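Local coordinates for hypothetical protein (PDB 4EPS) that is probably a component of the fimbrium tip, part of the cell-surface filaments that mediate adhesion and biofilm formation, at residues K345-F358 with V395-C409. Sequence-based numbering, arbitrary orientation.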
# COMPACT_ATOMS: atom_id res chain seq x y z
N LYS A 345 24.54 35.82 -5.49
CA LYS A 345 25.10 35.83 -6.84
C LYS A 345 25.38 34.39 -7.23
O LYS A 345 25.33 33.51 -6.36
CB LYS A 345 26.39 36.70 -6.91
CG LYS A 345 26.15 38.16 -6.59
CD LYS A 345 27.49 38.88 -6.38
CE LYS A 345 27.36 40.39 -6.38
NZ LYS A 345 26.71 40.91 -5.14
N PHE A 346 25.64 34.13 -8.53
CA PHE A 346 25.89 32.76 -8.96
C PHE A 346 27.35 32.55 -9.21
O PHE A 346 27.93 31.59 -8.70
CB PHE A 346 25.06 32.43 -10.23
CG PHE A 346 25.12 30.97 -10.61
CD1 PHE A 346 24.20 30.06 -10.09
CD2 PHE A 346 26.08 30.50 -11.50
CE1 PHE A 346 24.26 28.71 -10.45
CE2 PHE A 346 26.16 29.14 -11.81
CZ PHE A 346 25.25 28.26 -11.29
N SER A 347 27.95 33.40 -10.04
CA SER A 347 29.35 33.31 -10.41
C SER A 347 29.82 34.63 -10.95
O SER A 347 28.97 35.48 -11.26
CB SER A 347 29.55 32.22 -11.47
OG SER A 347 29.19 32.68 -12.77
N PRO A 348 31.13 34.85 -11.17
CA PRO A 348 31.52 36.08 -11.88
C PRO A 348 31.11 35.96 -13.36
O PRO A 348 30.81 34.85 -13.82
CB PRO A 348 33.04 36.13 -11.72
CG PRO A 348 33.48 34.78 -11.38
CD PRO A 348 32.29 33.96 -10.92
N ALA A 349 31.06 37.08 -14.09
CA ALA A 349 30.81 37.03 -15.54
C ALA A 349 32.05 36.42 -16.18
O ALA A 349 33.16 36.70 -15.73
CB ALA A 349 30.55 38.43 -16.08
N LEU A 350 31.88 35.49 -17.13
CA LEU A 350 33.03 34.80 -17.72
C LEU A 350 33.36 35.34 -19.09
O LEU A 350 32.48 35.87 -19.76
CB LEU A 350 32.75 33.29 -17.83
CG LEU A 350 32.34 32.53 -16.55
CD1 LEU A 350 31.97 31.10 -16.88
CD2 LEU A 350 33.48 32.52 -15.51
N THR A 351 34.62 35.16 -19.54
CA THR A 351 35.03 35.55 -20.89
C THR A 351 34.55 34.45 -21.82
O THR A 351 33.90 34.72 -22.83
CB THR A 351 36.56 35.77 -20.94
OG1 THR A 351 36.92 36.82 -20.04
CG2 THR A 351 37.05 36.10 -22.34
N GLN A 352 34.87 33.20 -21.47
CA GLN A 352 34.45 32.02 -22.19
C GLN A 352 33.38 31.30 -21.34
O GLN A 352 33.63 31.00 -20.17
CB GLN A 352 35.67 31.14 -22.48
CG GLN A 352 35.35 29.75 -22.99
CD GLN A 352 36.55 28.83 -22.91
OE1 GLN A 352 37.09 28.56 -21.82
NE2 GLN A 352 36.92 28.27 -24.04
N SER A 353 32.19 31.05 -21.92
CA SER A 353 31.11 30.36 -21.19
C SER A 353 31.53 28.96 -20.80
O SER A 353 32.47 28.41 -21.39
CB SER A 353 29.84 30.30 -22.05
OG SER A 353 30.04 29.47 -23.19
N ILE A 354 30.83 28.35 -19.84
CA ILE A 354 31.10 26.97 -19.44
C ILE A 354 30.83 26.06 -20.66
O ILE A 354 31.57 25.11 -20.89
CB ILE A 354 30.25 26.59 -18.21
CG1 ILE A 354 30.70 27.43 -16.99
CG2 ILE A 354 30.37 25.08 -17.90
CD1 ILE A 354 29.61 27.81 -16.13
N HIS A 355 29.78 26.37 -21.43
CA HIS A 355 29.47 25.63 -22.65
C HIS A 355 30.66 25.66 -23.63
O HIS A 355 31.10 24.61 -24.12
CB HIS A 355 28.23 26.22 -23.34
CG HIS A 355 28.01 25.62 -24.69
ND1 HIS A 355 27.65 24.30 -24.84
CD2 HIS A 355 28.20 26.17 -25.92
CE1 HIS A 355 27.56 24.10 -26.14
NE2 HIS A 355 27.91 25.19 -26.83
N ASP A 356 31.17 26.86 -23.93
CA ASP A 356 32.28 27.02 -24.87
C ASP A 356 33.52 26.28 -24.37
O ASP A 356 34.16 25.59 -25.18
CB ASP A 356 32.58 28.50 -25.15
CG ASP A 356 31.60 29.18 -26.10
OD1 ASP A 356 30.76 28.47 -26.71
OD2 ASP A 356 31.65 30.42 -26.21
N TRP A 357 33.81 26.32 -23.05
CA TRP A 357 34.93 25.56 -22.49
C TRP A 357 34.69 24.07 -22.68
O TRP A 357 35.59 23.35 -23.13
CB TRP A 357 35.15 25.85 -20.98
CG TRP A 357 36.00 24.80 -20.31
CD1 TRP A 357 37.35 24.62 -20.45
CD2 TRP A 357 35.53 23.71 -19.49
NE1 TRP A 357 37.76 23.52 -19.72
CE2 TRP A 357 36.67 22.95 -19.12
CE3 TRP A 357 34.27 23.32 -19.01
CZ2 TRP A 357 36.57 21.81 -18.31
CZ3 TRP A 357 34.17 22.17 -18.23
CH2 TRP A 357 35.31 21.43 -17.89
N PHE A 358 33.49 23.61 -22.32
CA PHE A 358 33.10 22.19 -22.33
C PHE A 358 33.29 21.55 -23.73
O PHE A 358 33.81 20.44 -23.81
CB PHE A 358 31.64 22.05 -21.84
CG PHE A 358 31.06 20.67 -21.94
CD1 PHE A 358 31.40 19.69 -21.01
CD2 PHE A 358 30.17 20.34 -22.96
CE1 PHE A 358 30.87 18.40 -21.10
CE2 PHE A 358 29.63 19.05 -23.04
CZ PHE A 358 29.99 18.09 -22.12
N VAL A 395 29.26 18.72 -14.45
CA VAL A 395 30.01 19.49 -15.46
C VAL A 395 30.67 20.70 -14.78
O VAL A 395 31.83 20.99 -15.06
CB VAL A 395 29.15 19.91 -16.68
CG1 VAL A 395 29.97 20.77 -17.65
CG2 VAL A 395 28.59 18.68 -17.39
N LEU A 396 29.95 21.35 -13.84
CA LEU A 396 30.52 22.48 -13.12
C LEU A 396 31.71 22.05 -12.22
O LEU A 396 32.64 22.83 -12.04
CB LEU A 396 29.47 23.20 -12.30
CG LEU A 396 29.60 24.73 -12.29
CD1 LEU A 396 29.16 25.32 -13.62
CD2 LEU A 396 28.72 25.34 -11.24
N ASP A 397 31.67 20.81 -11.69
CA ASP A 397 32.76 20.25 -10.88
C ASP A 397 33.99 20.04 -11.76
O ASP A 397 35.10 20.39 -11.34
CB ASP A 397 32.33 18.94 -10.20
CG ASP A 397 31.43 19.12 -9.00
OD1 ASP A 397 31.25 20.28 -8.55
OD2 ASP A 397 30.91 18.10 -8.49
N LEU A 398 33.78 19.54 -13.00
CA LEU A 398 34.85 19.36 -13.98
C LEU A 398 35.47 20.71 -14.34
O LEU A 398 36.70 20.81 -14.44
CB LEU A 398 34.35 18.64 -15.24
CG LEU A 398 33.97 17.17 -15.09
CD1 LEU A 398 33.34 16.65 -16.37
CD2 LEU A 398 35.17 16.31 -14.74
N TYR A 399 34.63 21.77 -14.46
CA TYR A 399 35.10 23.13 -14.72
C TYR A 399 35.94 23.61 -13.53
O TYR A 399 37.01 24.19 -13.74
CB TYR A 399 33.93 24.09 -14.97
CG TYR A 399 34.35 25.51 -15.29
CD1 TYR A 399 34.55 26.44 -14.27
CD2 TYR A 399 34.49 25.94 -16.60
CE1 TYR A 399 34.92 27.75 -14.55
CE2 TYR A 399 34.84 27.25 -16.90
CZ TYR A 399 35.06 28.15 -15.87
OH TYR A 399 35.43 29.44 -16.16
N TYR A 400 35.45 23.37 -12.30
CA TYR A 400 36.18 23.76 -11.10
C TYR A 400 37.56 23.06 -11.03
O TYR A 400 38.55 23.71 -10.72
CB TYR A 400 35.38 23.49 -9.81
CG TYR A 400 36.15 23.90 -8.57
CD1 TYR A 400 36.19 25.23 -8.17
CD2 TYR A 400 36.92 22.98 -7.87
CE1 TYR A 400 36.94 25.63 -7.06
CE2 TYR A 400 37.69 23.37 -6.77
CZ TYR A 400 37.68 24.69 -6.36
OH TYR A 400 38.42 25.06 -5.26
N ASP A 401 37.61 21.76 -11.35
CA ASP A 401 38.83 20.94 -11.35
C ASP A 401 39.91 21.54 -12.26
O ASP A 401 41.10 21.42 -11.96
CB ASP A 401 38.52 19.51 -11.80
CG ASP A 401 37.71 18.68 -10.81
OD1 ASP A 401 37.55 19.13 -9.64
OD2 ASP A 401 37.25 17.58 -11.18
N THR A 402 39.49 22.22 -13.34
CA THR A 402 40.37 22.85 -14.31
C THR A 402 40.77 24.28 -13.91
O THR A 402 41.95 24.60 -13.99
CB THR A 402 39.69 22.83 -15.71
OG1 THR A 402 39.29 21.50 -16.01
CG2 THR A 402 40.58 23.35 -16.83
N PHE A 403 39.81 25.14 -13.51
CA PHE A 403 40.08 26.56 -13.27
C PHE A 403 40.17 26.99 -11.80
O PHE A 403 40.69 28.08 -11.53
CB PHE A 403 39.03 27.42 -13.99
CG PHE A 403 39.04 27.20 -15.49
CD1 PHE A 403 39.99 27.80 -16.29
CD2 PHE A 403 38.12 26.34 -16.08
CE1 PHE A 403 40.01 27.58 -17.67
CE2 PHE A 403 38.13 26.12 -17.46
CZ PHE A 403 39.08 26.74 -18.25
N LYS A 404 39.62 26.18 -10.86
CA LYS A 404 39.63 26.41 -9.41
C LYS A 404 39.00 27.78 -9.01
O LYS A 404 39.35 28.32 -7.95
CB LYS A 404 41.07 26.27 -8.83
CG LYS A 404 41.71 24.89 -9.06
CD LYS A 404 41.10 23.77 -8.24
CE LYS A 404 41.86 22.48 -8.45
NZ LYS A 404 41.41 21.41 -7.53
N THR A 405 38.06 28.29 -9.83
CA THR A 405 37.36 29.55 -9.56
C THR A 405 36.26 29.28 -8.54
O THR A 405 35.41 28.41 -8.76
CB THR A 405 36.82 30.20 -10.84
OG1 THR A 405 37.81 30.15 -11.86
CG2 THR A 405 36.38 31.64 -10.61
N ASP A 406 36.29 30.03 -7.42
CA ASP A 406 35.35 29.88 -6.31
C ASP A 406 34.05 30.62 -6.58
O ASP A 406 33.84 31.73 -6.07
CB ASP A 406 36.00 30.36 -4.99
CG ASP A 406 37.24 29.58 -4.58
OD1 ASP A 406 37.15 28.32 -4.51
OD2 ASP A 406 38.28 30.21 -4.31
N PHE A 407 33.17 30.00 -7.39
CA PHE A 407 31.86 30.56 -7.73
C PHE A 407 31.00 30.64 -6.48
O PHE A 407 31.03 29.71 -5.65
CB PHE A 407 31.15 29.68 -8.77
CG PHE A 407 31.69 29.64 -10.18
CD1 PHE A 407 32.72 30.49 -10.59
CD2 PHE A 407 31.12 28.80 -11.13
CE1 PHE A 407 33.18 30.47 -11.91
CE2 PHE A 407 31.59 28.78 -12.45
CZ PHE A 407 32.60 29.63 -12.83
N GLU A 408 30.20 31.72 -6.35
CA GLU A 408 29.31 31.89 -5.20
C GLU A 408 28.31 30.72 -5.06
O GLU A 408 28.00 30.34 -3.94
CB GLU A 408 28.55 33.23 -5.27
CG GLU A 408 29.47 34.44 -5.16
CD GLU A 408 30.00 35.04 -6.46
OE1 GLU A 408 30.40 34.28 -7.36
OE2 GLU A 408 30.06 36.29 -6.54
N CYS A 409 27.85 30.12 -6.19
CA CYS A 409 26.89 28.99 -6.13
C CYS A 409 27.45 27.80 -5.32
O CYS A 409 26.67 27.12 -4.64
CB CYS A 409 26.45 28.56 -7.52
SG CYS A 409 27.79 27.92 -8.55
O HOH W 1 29.43 37.15 -8.99
O HOH W 2 35.77 29.93 -18.78
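W357 lies across the C-terminal turns of helix 389-403, and one face of its indole receives two aromatic edges. CG stands anti to the backbone N (chi1 163°), which carries the ring out to Y399 and F403. Y399 points its CD2 edge at the six-membered ring in a T-shaped pair, planes at 90°, while F403 CE2 comes within 3.4 Å of W357 CD1 over the five-membered ring. With an alanine at this site, the edges of Y399 and F403 would probably lose the face they pack on, and a gap would be likely to open against helix 389-403. The Y399 ring is itself enclosed, with F403 over one face and I354 CG1 over the other, 4.3 Å from the ring centroid; a water joins its OH to Q352 O. I354 CD1 reaches on to L396 CD1 at 3.6 Å. Farther along, S347 CB sits over the F407 ring, 3.7 Å from the centroid, and P348 CD packs against F407 CD1. At the far end C409 N donates to F346 O (2.9 Å). C409 SG, turned between backbone N and carbonyl carbon, lies with CB over one face of F346, whose ring also meets W470. The contact thus joins an aromatic cluster between the helical segments 354-358 and 395-403, which cross at 75°, to a Cys sulfur-aromatic contact beside strand 502-509.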